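PDB 3IUP: putative NADPH:quinone oxidoreductase from Ralstonia eutropha, which probably catalyses the NADPH-dependent reduction of quinones or related substrates. Local coordinates for residues H177-S182 and F245-G250; R204-A209 and V220-S225; D231-L236 and L258-A263. All blocks are in the same frame, centred on the assembly; numbering follows the deposited sequence.

Contact 1 (H177-S182 and F245-G250); sequences HTAAAS and FDATGG. With NDP (NADPH dihydro-nicotinamide-adenine-dinucleotide phosphate), chain C.
T178 and D246 form the tight part of this contact. T178 OG1 donates to D246 OD1 at 2.7 Å, and D246 OD1 accepts with its anti lone pair, away from its other oxygen. The same T178 OG1 accepts from A247 N at 2.9 Å, so one hydroxyl ties both residues. It is placed for this by its chi1 of 75°, which sets it between the backbone N and the carbonyl carbon. D246 OD1 is gripped by three donors. T248 OG1 donates to the syn lone pair of D246 OD1 at 2.6 Å, and T248 N comes from above the carboxylate plane. This last bond makes an Asx turn. Beside it, T178 N bonds to F245 O at 3.0 Å, where the parallel strands pair. The H177 ring brings CD2 to 3.4 Å from F245 O.

The other side is looser. A179 CB and A247 CB meet at 3.9 Å, and beyond them the segments diverge around the NADPH. A179 to S182 form a type I turn, and S182 caps the following helix through G185 N. T248 CG2 touches the adenine C2A at 3.5 Å. Two neighbouring parallel strands that end in loops around a dinucleotide are typical of a Rossmann-type fold.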
loop_
_atom_site.group_PDB
_atom_site.type_symbol
_atom_site.label_atom_id
_atom_site.label_comp_id
_atom_site.label_asym_id
_atom_site.label_seq_id
_atom_site.Cartn_x
_atom_site.Cartn_y
_atom_site.Cartn_z
ATOM N N HIS A 177 -4.231 14.335 -7.506
ATOM C CA HIS A 177 -4.696 14.766 -6.199
ATOM C C HIS A 177 -6.227 14.727 -6.155
ATOM O O HIS A 177 -6.870 15.239 -7.055
ATOM C CB HIS A 177 -4.159 16.153 -5.864
ATOM C CG HIS A 177 -4.528 16.623 -4.500
ATOM N ND1 HIS A 177 -5.154 17.825 -4.275
ATOM C CD2 HIS A 177 -4.460 16.001 -3.296
ATOM C CE1 HIS A 177 -5.396 17.949 -2.980
ATOM N NE2 HIS A 177 -5.014 16.849 -2.365
ATOM N N THR A 178 -6.782 14.118 -5.126
ATOM C CA THR A 178 -8.228 13.998 -4.957
ATOM C C THR A 178 -8.768 15.042 -3.956
ATOM O O THR A 178 -8.018 15.718 -3.256
ATOM C CB THR A 178 -8.681 12.611 -4.568
ATOM O OG1 THR A 178 -8.382 12.362 -3.175
ATOM C CG2 THR A 178 -8.016 11.522 -5.457
ATOM N N ALA A 179 -10.093 15.130 -3.901
ATOM C CA ALA A 179 -10.799 16.195 -3.177
ATOM C C ALA A 179 -10.123 17.537 -3.496
ATOM O O ALA A 179 -9.912 18.368 -2.623
ATOM C CB ALA A 179 -10.844 15.892 -1.673
ATOM N N ALA A 180 -9.852 17.744 -4.787
ATOM C CA ALA A 180 -8.911 18.760 -5.266
ATOM C C ALA A 180 -9.433 20.205 -5.089
ATOM O O ALA A 180 -8.667 21.146 -5.165
ATOM C CB ALA A 180 -8.520 18.534 -6.683
ATOM N N ALA A 181 -10.731 20.356 -4.812
ATOM C CA ALA A 181 -11.302 21.703 -4.546
ATOM C C ALA A 181 -11.172 22.085 -3.086
ATOM O O ALA A 181 -11.619 23.171 -2.670
ATOM C CB ALA A 181 -12.771 21.764 -5.005
ATOM N N SER A 182 -10.532 21.214 -2.309
ATOM C CA SER A 182 -10.147 21.585 -0.941
ATOM C C SER A 182 -9.247 22.808 -0.948
ATOM O O SER A 182 -8.623 23.145 -1.960
ATOM C CB SER A 182 -9.429 20.409 -0.241
ATOM O OG SER A 182 -8.170 20.214 -0.842
ATOM N N PHE A 245 -2.145 11.435 -4.430
ATOM C CA PHE A 245 -2.494 11.710 -3.050
ATOM C C PHE A 245 -3.992 11.778 -2.916
ATOM O O PHE A 245 -4.639 12.651 -3.541
ATOM C CB PHE A 245 -1.844 12.989 -2.595
ATOM C CG PHE A 245 -0.364 12.875 -2.487
ATOM C CD1 PHE A 245 0.417 13.031 -3.583
ATOM C CD2 PHE A 245 0.220 12.564 -1.249
ATOM C CE1 PHE A 245 1.824 12.867 -3.468
ATOM C CE2 PHE A 245 1.552 12.398 -1.138
ATOM C CZ PHE A 245 2.351 12.549 -2.221
ATOM N N ASP A 246 -4.531 10.831 -2.162
ATOM C CA ASP A 246 -5.958 10.685 -1.975
ATOM C C ASP A 246 -6.400 11.135 -0.573
ATOM O O ASP A 246 -6.013 10.547 0.431
ATOM C CB ASP A 246 -6.358 9.272 -2.221
ATOM C CG ASP A 246 -7.837 9.021 -1.928
ATOM O OD1 ASP A 246 -8.679 9.882 -2.283
ATOM O OD2 ASP A 246 -8.129 7.961 -1.375
ATOM N N ALA A 247 -7.263 12.139 -0.532
ATOM C CA ALA A 247 -7.772 12.671 0.718
ATOM C C ALA A 247 -8.965 11.891 1.209
ATOM O O ALA A 247 -9.363 12.042 2.376
ATOM C CB ALA A 247 -8.172 14.163 0.541
ATOM N N THR A 248 -9.546 11.059 0.335
ATOM C CA THR A 248 -10.772 10.360 0.681
ATOM C C THR A 248 -10.529 9.144 1.559
ATOM O O THR A 248 -11.153 8.985 2.620
ATOM C CB THR A 248 -11.620 10.049 -0.549
ATOM O OG1 THR A 248 -10.997 9.073 -1.390
ATOM C CG2 THR A 248 -11.880 11.377 -1.323
ATOM N N GLY A 249 -9.571 8.326 1.140
ATOM C CA GLY A 249 -9.129 7.184 1.924
ATOM C C GLY A 249 -10.016 5.967 1.782
ATOM O O GLY A 249 -9.651 4.915 1.213
ATOM N N GLY A 250 -11.228 6.075 2.327
ATOM C CA GLY A 250 -12.237 5.116 2.034
ATOM C C GLY A 250 -12.741 5.063 0.626
ATOM O O GLY A 250 -12.337 5.837 -0.251
HETATM P PA NDP C . -11.071 21.675 3.088
HETATM O O1A NDP C . -10.644 22.955 2.563
HETATM O O2A NDP C . -11.996 21.638 4.242
HETATM O O5B NDP C . -11.776 20.915 1.798
HETATM C C5B NDP C . -12.212 19.568 2.012
HETATM C C4B NDP C . -12.632 18.990 0.695
HETATM O O4B NDP C . -13.006 17.671 0.967
HETATM C C3B NDP C . -13.833 19.718 0.069
HETATM O O3B NDP C . -13.682 20.033 -1.299
HETATM C C2B NDP C . -14.977 18.689 0.199
HETATM O O2B NDP C . -15.905 18.702 -0.886
HETATM C C1B NDP C . -14.192 17.385 0.216
HETATM N N9A NDP C . -14.889 16.292 0.906
HETATM C C8A NDP C . -15.429 16.369 2.174
HETATM N N7A NDP C . -15.910 15.160 2.511
HETATM C C5A NDP C . -15.674 14.283 1.470
HETATM C C6A NDP C . -15.950 12.919 1.245
HETATM N N6A NDP C . -16.650 12.153 2.099
HETATM N N1A NDP C . -15.554 12.342 0.056
HETATM C C2A NDP C . -14.935 13.066 -0.916
HETATM N N3A NDP C . -14.665 14.397 -0.692
HETATM C C4A NDP C . -15.025 14.995 0.469
HETATM O O3 NDP C . -9.871 20.680 3.520
HETATM P PN NDP C . -8.356 21.040 3.626
HETATM O O1N NDP C . -7.803 21.628 2.431
HETATM O O2N NDP C . -8.040 21.752 4.911
HETATM O O5D NDP C . -7.738 19.538 3.770
HETATM C C5D NDP C . -7.718 18.678 2.621
HETATM C C4D NDP C . -7.356 17.260 3.050
HETATM O O4D NDP C . -5.933 17.249 3.292
HETATM C C3D NDP C . -8.052 16.736 4.322
HETATM O O3D NDP C . -8.379 15.366 4.204
HETATM C C2D NDP C . -6.955 16.898 5.361
HETATM O O2D NDP C . -7.071 16.075 6.512
HETATM C C1D NDP C . -5.745 16.519 4.502
HETATM N N1N NDP C . -4.447 16.881 5.115
HETATM C C2N NDP C . -3.658 15.846 5.498
HETATM C C3N NDP C . -2.443 16.059 6.093
HETATM C C7N NDP C . -1.517 14.894 6.388
HETATM O O7N NDP C . -0.362 15.194 7.104
HETATM N N7N NDP C . -1.757 13.625 6.033
HETATM C C4N NDP C . -1.848 17.413 6.072
HETATM C C5N NDP C . -2.795 18.492 5.608
HETATM C C6N NDP C . -4.063 18.177 5.136
HETATM P P2B NDP C . -17.526 18.732 -0.618
HETATM O O1X NDP C . -17.958 20.202 -0.710
HETATM O O2X NDP C . -17.912 18.138 0.733
HETATM O O3X NDP C . -18.097 17.890 -1.770
#

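Contact 2 (R204-A209 and V220-S225); sequences RKQEQA and VCNAAS. With NDP (NADPH dihydro-nicotinamide-adenine-dinucleotide phosphate), chain C.
Q206 and N222 make the polar link between the two segments. N222 ND2 gives a weak hydrogen bond to Q206 OE1, 3.4 Å long with an angle of 142°. The two amide planes are 52° apart. A water accepts from both Q206 N and N222 ND2 and bridges them. The other end of the amide serves its own segment: N222 OD1 accepts from A224 N at 3.0 Å, which closes an Asx turn.

The apolar part is small. A209 CB packs on V220 CG1 at 3.6 Å.

Hydrogen bonds to the 2'-phosphate of NADPH form the third group, from the charged R204 and K205 and the neutral amide of Q208. The phosphate O3X is held by R204 NE at 2.7 Å, K205 NZ at 2.6 Å and Q208 NE2 at 2.8 Å. R204 NH2 reaches the second oxygen, O2X, at 2.9 Å. The R204 chain is extended from CG to NE and puts one guanidinium face against the adenine near C5A. Q208 OE1 accepts from R204 N and ties the two residues together. Such a phosphate site is consistent with a preference for NADPH over NADH.

The contact lies within a beta-alpha-beta unit made of strand 199-203, helix 206-214 and strand 220-222. V220 to N222 form an outermost strand of the parallel sheet, with helix 228-239 packed on C221.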
loop_
_atom_site.group_PDB
_atom_site.type_symbol
_atom_site.label_atom_id
_atom_site.label_comp_id
_atom_site.label_asym_id
_atom_site.label_seq_id
_atom_site.Cartn_x
_atom_site.Cartn_y
_atom_site.Cartn_z
ATOM N N ARG A 204 -15.445 15.729 -6.636
ATOM C CA ARG A 204 -16.657 14.909 -6.547
ATOM C C ARG A 204 -17.939 15.542 -7.003
ATOM O O ARG A 204 -18.972 14.877 -6.991
ATOM C CB ARG A 204 -16.825 14.314 -5.154
ATOM C CG ARG A 204 -17.276 15.261 -4.092
ATOM C CD ARG A 204 -17.768 14.404 -2.891
ATOM N NE ARG A 204 -18.088 15.184 -1.701
ATOM C CZ ARG A 204 -18.539 14.647 -0.556
ATOM N NH1 ARG A 204 -18.753 13.320 -0.453
ATOM N NH2 ARG A 204 -18.799 15.417 0.497
ATOM N N LYS A 205 -17.874 16.809 -7.404
ATOM C CA LYS A 205 -19.062 17.588 -7.818
ATOM C C LYS A 205 -18.563 18.410 -9.010
ATOM O O LYS A 205 -17.449 18.941 -8.993
ATOM C CB LYS A 205 -19.587 18.533 -6.709
ATOM C CG LYS A 205 -20.274 17.879 -5.519
ATOM C CD LYS A 205 -20.790 18.902 -4.469
ATOM C CE LYS A 205 -21.521 18.236 -3.252
ATOM N NZ LYS A 205 -20.678 17.514 -2.196
ATOM N N GLN A 206 -19.393 18.559 -10.028
ATOM C CA GLN A 206 -18.999 19.410 -11.141
ATOM C C GLN A 206 -18.690 20.858 -10.767
ATOM O O GLN A 206 -17.774 21.448 -11.313
ATOM C CB GLN A 206 -20.059 19.371 -12.222
ATOM C CG GLN A 206 -19.646 20.083 -13.490
ATOM C CD GLN A 206 -18.455 19.470 -14.206
ATOM O OE1 GLN A 206 -18.175 18.283 -14.088
ATOM N NE2 GLN A 206 -17.729 20.305 -14.938
ATOM N N GLU A 207 -19.432 21.448 -9.836
ATOM C CA GLU A 207 -19.148 22.832 -9.445
ATOM C C GLU A 207 -17.708 22.978 -8.914
ATOM O O GLU A 207 -17.097 24.050 -8.991
ATOM C CB GLU A 207 -20.172 23.345 -8.424
ATOM C CG GLU A 207 -20.109 22.685 -7.119
ATOM C CD GLU A 207 -21.225 23.107 -6.161
ATOM O OE1 GLU A 207 -22.095 23.949 -6.519
ATOM O OE2 GLU A 207 -21.220 22.574 -5.043
ATOM N N GLN A 208 -17.164 21.901 -8.350
ATOM C CA GLN A 208 -15.775 21.926 -7.919
ATOM C C GLN A 208 -14.813 21.915 -9.095
ATOM O O GLN A 208 -13.749 22.520 -9.040
ATOM C CB GLN A 208 -15.491 20.713 -6.998
ATOM C CG GLN A 208 -16.267 20.772 -5.733
ATOM C CD GLN A 208 -16.337 19.460 -4.972
ATOM O OE1 GLN A 208 -15.604 18.485 -5.262
ATOM N NE2 GLN A 208 -17.264 19.413 -4.007
ATOM N N ALA A 209 -15.165 21.199 -10.152
ATOM C CA ALA A 209 -14.398 21.250 -11.378
ATOM C C ALA A 209 -14.436 22.646 -11.997
ATOM O O ALA A 209 -13.422 23.159 -12.424
ATOM C CB ALA A 209 -14.891 20.178 -12.376
ATOM N N VAL A 220 -8.985 18.329 -14.806
ATOM C CA VAL A 220 -9.876 18.098 -13.712
ATOM C C VAL A 220 -10.858 17.037 -14.122
ATOM O O VAL A 220 -11.479 17.152 -15.184
ATOM C CB VAL A 220 -10.650 19.360 -13.347
ATOM C CG1 VAL A 220 -11.466 19.116 -12.103
ATOM C CG2 VAL A 220 -9.672 20.573 -13.152
ATOM N N CYS A 221 -10.956 15.974 -13.322
ATOM C CA CYS A 221 -11.897 14.887 -13.508
ATOM C C CYS A 221 -12.856 14.812 -12.351
ATOM O O CYS A 221 -12.474 14.911 -11.191
ATOM C CB CYS A 221 -11.165 13.553 -13.595
ATOM S SG CYS A 221 -9.970 13.549 -14.942
ATOM N N ASN A 222 -14.114 14.606 -12.673
ATOM C CA ASN A 222 -15.188 14.546 -11.704
ATOM C C ASN A 222 -15.574 13.093 -11.512
ATOM O O ASN A 222 -16.034 12.445 -12.414
ATOM C CB ASN A 222 -16.374 15.379 -12.203
ATOM C CG ASN A 222 -17.592 15.296 -11.318
ATOM O OD1 ASN A 222 -17.534 14.848 -10.191
ATOM N ND2 ASN A 222 -18.695 15.830 -11.807
ATOM N N ALA A 223 -15.424 12.603 -10.270
ATOM C CA ALA A 223 -15.791 11.236 -9.939
ATOM C C ALA A 223 -17.265 10.914 -10.197
ATOM O O ALA A 223 -17.591 9.761 -10.432
ATOM C CB ALA A 223 -15.396 10.952 -8.431
ATOM N N ALA A 224 -18.140 11.925 -10.174
ATOM C CA ALA A 224 -19.559 11.749 -10.491
ATOM C C ALA A 224 -19.808 11.613 -11.994
ATOM O O ALA A 224 -20.927 11.323 -12.398
ATOM C CB ALA A 224 -20.389 12.920 -9.925
ATOM N N SER A 225 -18.812 11.896 -12.832
ATOM C CA SER A 225 -19.016 11.867 -14.295
ATOM C C SER A 225 -19.359 10.467 -14.762
ATOM O O SER A 225 -18.699 9.520 -14.359
ATOM C CB SER A 225 -17.754 12.318 -15.043
ATOM O OG SER A 225 -17.841 12.017 -16.441
HETATM P PA NDP C . -11.071 21.675 3.088
HETATM O O1A NDP C . -10.644 22.955 2.563
HETATM O O2A NDP C . -11.996 21.638 4.242
HETATM O O5B NDP C . -11.776 20.915 1.798
HETATM C C5B NDP C . -12.212 19.568 2.012
HETATM C C4B NDP C . -12.632 18.990 0.695
HETATM O O4B NDP C . -13.006 17.671 0.967
HETATM C C3B NDP C . -13.833 19.718 0.069
HETATM O O3B NDP C . -13.682 20.033 -1.299
HETATM C C2B NDP C . -14.977 18.689 0.199
HETATM O O2B NDP C . -15.905 18.702 -0.886
HETATM C C1B NDP C . -14.192 17.385 0.216
HETATM N N9A NDP C . -14.889 16.292 0.906
HETATM C C8A NDP C . -15.429 16.369 2.174
HETATM N N7A NDP C . -15.910 15.160 2.511
HETATM C C5A NDP C . -15.674 14.283 1.470
HETATM C C6A NDP C . -15.950 12.919 1.245
HETATM N N6A NDP C . -16.650 12.153 2.099
HETATM N N1A NDP C . -15.554 12.342 0.056
HETATM C C2A NDP C . -14.935 13.066 -0.916
HETATM N N3A NDP C . -14.665 14.397 -0.692
HETATM C C4A NDP C . -15.025 14.995 0.469
HETATM O O3 NDP C . -9.871 20.680 3.520
HETATM P PN NDP C . -8.356 21.040 3.626
HETATM O O1N NDP C . -7.803 21.628 2.431
HETATM O O2N NDP C . -8.040 21.752 4.911
HETATM O O5D NDP C . -7.738 19.538 3.770
HETATM C C5D NDP C . -7.718 18.678 2.621
HETATM C C4D NDP C . -7.356 17.260 3.050
HETATM O O4D NDP C . -5.933 17.249 3.292
HETATM C C3D NDP C . -8.052 16.736 4.322
HETATM O O3D NDP C . -8.379 15.366 4.204
HETATM C C2D NDP C . -6.955 16.898 5.361
HETATM O O2D NDP C . -7.071 16.075 6.512
HETATM C C1D NDP C . -5.745 16.519 4.502
HETATM N N1N NDP C . -4.447 16.881 5.115
HETATM C C2N NDP C . -3.658 15.846 5.498
HETATM C C3N NDP C . -2.443 16.059 6.093
HETATM C C7N NDP C . -1.517 14.894 6.388
HETATM O O7N NDP C . -0.362 15.194 7.104
HETATM N N7N NDP C . -1.757 13.625 6.033
HETATM C C4N NDP C . -1.848 17.413 6.072
HETATM C C5N NDP C . -2.795 18.492 5.608
HETATM C C6N NDP C . -4.063 18.177 5.136
HETATM P P2B NDP C . -17.526 18.732 -0.618
HETATM O O1X NDP C . -17.958 20.202 -0.710
HETATM O O2X NDP C . -17.912 18.138 0.733
HETATM O O3X NDP C . -18.097 17.890 -1.770
HETATM O O HOH W 1 -18.935 16.014 -14.957
HETATM O O HOH W 2 -21.292 16.352 -10.582
#

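Contact 3 (D231-L236 and L258-A263); sequences DLTEAL and LTCMEA
C260 meets L232, T233 and L236 without any flat group between them. No ring, amide or carboxylate of the two segments takes part. The contact is made by branched chains, a thiol and methyl groups.

C260 is the centre. Its side chain points at the other helix and is received by three residues. L232 CD2 lies 3.8 Å from C260 SG. L236 CD1 comes to 3.5 Å from C260 CB. T233 OG1 stands 3.3 Å from C260 SG, while its hydroxyl is hydrogen-bonded to M229 O, one turn back in its own helix. T233 CG2 is anti to the backbone N and reaches A263 CB at 3.8 Å. The two branches of T233 therefore touch different residues.

L236 CD1 also lies 3.5 Å from M261 N and 3.8 Å from M261 CG. M261 is a selenomethionine, and its CB points away from helix 228-239. Only the near part of its chain touches L236.

The axes of the short segments 231-236 and 258-263 approach to 8.4 Å and cross at -52°. Helix 228-239 and helix 253-266 lie side by side on the parallel sheet. L232 rests on V200 and I202 of strand 199-203. L236 and M261 both reach V176 of strand 175-177, and M261 also touches K281 of strand 281-285.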
loop_
_atom_site.group_PDB
_atom_site.type_symbol
_atom_site.label_atom_id
_atom_site.label_comp_id
_atom_site.label_asym_id
_atom_site.label_seq_id
_atom_site.Cartn_x
_atom_site.Cartn_y
_atom_site.Cartn_z
ATOM N N ASP A 231 -12.202 9.596 -18.696
ATOM C CA ASP A 231 -11.632 10.944 -18.553
ATOM C C ASP A 231 -10.287 10.849 -17.776
ATOM O O ASP A 231 -9.295 11.466 -18.138
ATOM C CB ASP A 231 -12.531 11.857 -17.689
ATOM C CG ASP A 231 -13.976 12.008 -18.187
ATOM O OD1 ASP A 231 -14.251 11.793 -19.394
ATOM O OD2 ASP A 231 -14.841 12.385 -17.306
ATOM N N LEU A 232 -10.294 10.055 -16.706
ATOM C CA LEU A 232 -9.128 9.919 -15.838
ATOM C C LEU A 232 -8.008 9.241 -16.584
ATOM O O LEU A 232 -6.862 9.739 -16.608
ATOM C CB LEU A 232 -9.499 9.175 -14.529
ATOM C CG LEU A 232 -8.348 8.897 -13.573
ATOM C CD1 LEU A 232 -7.560 10.231 -13.331
ATOM C CD2 LEU A 232 -8.829 8.228 -12.287
ATOM N N THR A 233 -8.346 8.193 -17.318
ATOM C CA THR A 233 -7.344 7.484 -18.107
ATOM C C THR A 233 -6.712 8.432 -19.141
ATOM O O THR A 233 -5.489 8.487 -19.298
ATOM C CB THR A 233 -7.904 6.210 -18.760
ATOM O OG1 THR A 233 -8.458 5.333 -17.774
ATOM C CG2 THR A 233 -6.801 5.472 -19.569
ATOM N N GLU A 234 -7.537 9.232 -19.822
ATOM C CA GLU A 234 -6.993 10.200 -20.787
ATOM C C GLU A 234 -6.076 11.205 -20.109
ATOM O O GLU A 234 -5.049 11.524 -20.618
ATOM C CB GLU A 234 -8.096 11.012 -21.479
ATOM C CG GLU A 234 -9.016 10.244 -22.365
ATOM C CD GLU A 234 -10.202 11.125 -22.887
ATOM O OE1 GLU A 234 -10.022 12.366 -22.956
ATOM O OE2 GLU A 234 -11.295 10.576 -23.209
ATOM N N ALA A 235 -6.513 11.746 -18.978
ATOM C CA ALA A 235 -5.690 12.679 -18.193
ATOM C C ALA A 235 -4.358 12.033 -17.785
ATOM O O ALA A 235 -3.321 12.697 -17.775
ATOM C CB ALA A 235 -6.474 13.179 -16.952
ATOM N N LEU A 236 -4.416 10.760 -17.391
ATOM C CA LEU A 236 -3.181 10.025 -17.045
ATOM C C LEU A 236 -2.264 9.777 -18.249
ATOM O O LEU A 236 -1.055 9.887 -18.154
ATOM C CB LEU A 236 -3.501 8.765 -16.260
ATOM C CG LEU A 236 -4.117 9.064 -14.895
ATOM C CD1 LEU A 236 -4.731 7.802 -14.304
ATOM C CD2 LEU A 236 -3.049 9.698 -13.950
ATOM N N LEU A 258 -5.337 3.703 -9.521
ATOM C CA LEU A 258 -4.361 2.677 -9.910
ATOM C C LEU A 258 -4.783 2.005 -11.214
ATOM O O LEU A 258 -3.941 1.756 -12.106
ATOM C CB LEU A 258 -4.168 1.658 -8.793
ATOM C CG LEU A 258 -3.434 2.200 -7.566
ATOM C CD1 LEU A 258 -3.550 1.226 -6.380
ATOM C CD2 LEU A 258 -1.940 2.507 -7.955
ATOM N N THR A 259 -6.046 1.642 -11.315
ATOM C CA THR A 259 -6.545 0.980 -12.513
ATOM C C THR A 259 -6.303 1.858 -13.755
ATOM O O THR A 259 -5.828 1.378 -14.805
ATOM C CB THR A 259 -8.051 0.599 -12.323
ATOM O OG1 THR A 259 -8.189 -0.248 -11.178
ATOM C CG2 THR A 259 -8.651 -0.094 -13.552
ATOM N N CYS A 260 -6.651 3.137 -13.649
ATOM C CA CYS A 260 -6.494 4.046 -14.794
ATOM C C CYS A 260 -5.041 4.318 -15.098
ATOM O O CYS A 260 -4.658 4.431 -16.257
ATOM C CB CYS A 260 -7.247 5.352 -14.575
ATOM S SG CYS A 260 -9.016 5.122 -14.511
HETATM N N MSE A 261 -4.190 4.352 -14.059
HETATM C CA MSE A 261 -2.759 4.547 -14.288
HETATM C C MSE A 261 -2.208 3.347 -15.100
HETATM O O MSE A 261 -1.383 3.508 -16.003
HETATM C CB MSE A 261 -2.000 4.633 -12.965
HETATM C CG MSE A 261 -2.071 5.922 -12.311
HETATM SE SE MSE A 261 -1.148 5.890 -10.583
HETATM C CE MSE A 261 -1.325 7.772 -10.204
ATOM N N GLU A 262 -2.625 2.152 -14.754
ATOM C CA GLU A 262 -2.106 0.970 -15.441
ATOM C C GLU A 262 -2.654 0.982 -16.891
ATOM O O GLU A 262 -1.921 0.640 -17.814
ATOM C CB GLU A 262 -2.490 -0.292 -14.701
ATOM C CG GLU A 262 -1.985 -1.569 -15.310
ATOM C CD GLU A 262 -0.473 -1.774 -15.255
ATOM O OE1 GLU A 262 0.320 -0.883 -14.846
ATOM O OE2 GLU A 262 -0.067 -2.885 -15.682
ATOM N N ALA A 263 -3.918 1.393 -17.072
ATOM C CA ALA A 263 -4.496 1.500 -18.437
ATOM C C ALA A 263 -3.677 2.465 -19.268
ATOM O O ALA A 263 -3.393 2.195 -20.449
ATOM C CB ALA A 263 -5.968 1.945 -18.405
#

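In the fold
After the N-terminal sheets and helix 155-169, the chain reaches the end of strand 175-177, where contact 1 opens. It stays open through strand 199-203, helix 206-214 and strand 220-222. Contact 2 opens and closes inside this loop and so is nested in contact 1. Contact 3 opens on helix 228-239, before contact 1 closes on strand 243-249. It closes later, on helix 253-266, so contacts 1 and 3 cross. Contacts 2 and 3 follow in series. Contacts 1 and 2 touch through A181 and Q208 and share the NADPH. Contacts 2 and 3 meet through C221 and L232. Contact 1 joins two neighbouring strands, contact 2 a strand to a helix, and contact 3 two helices lying on the sheet.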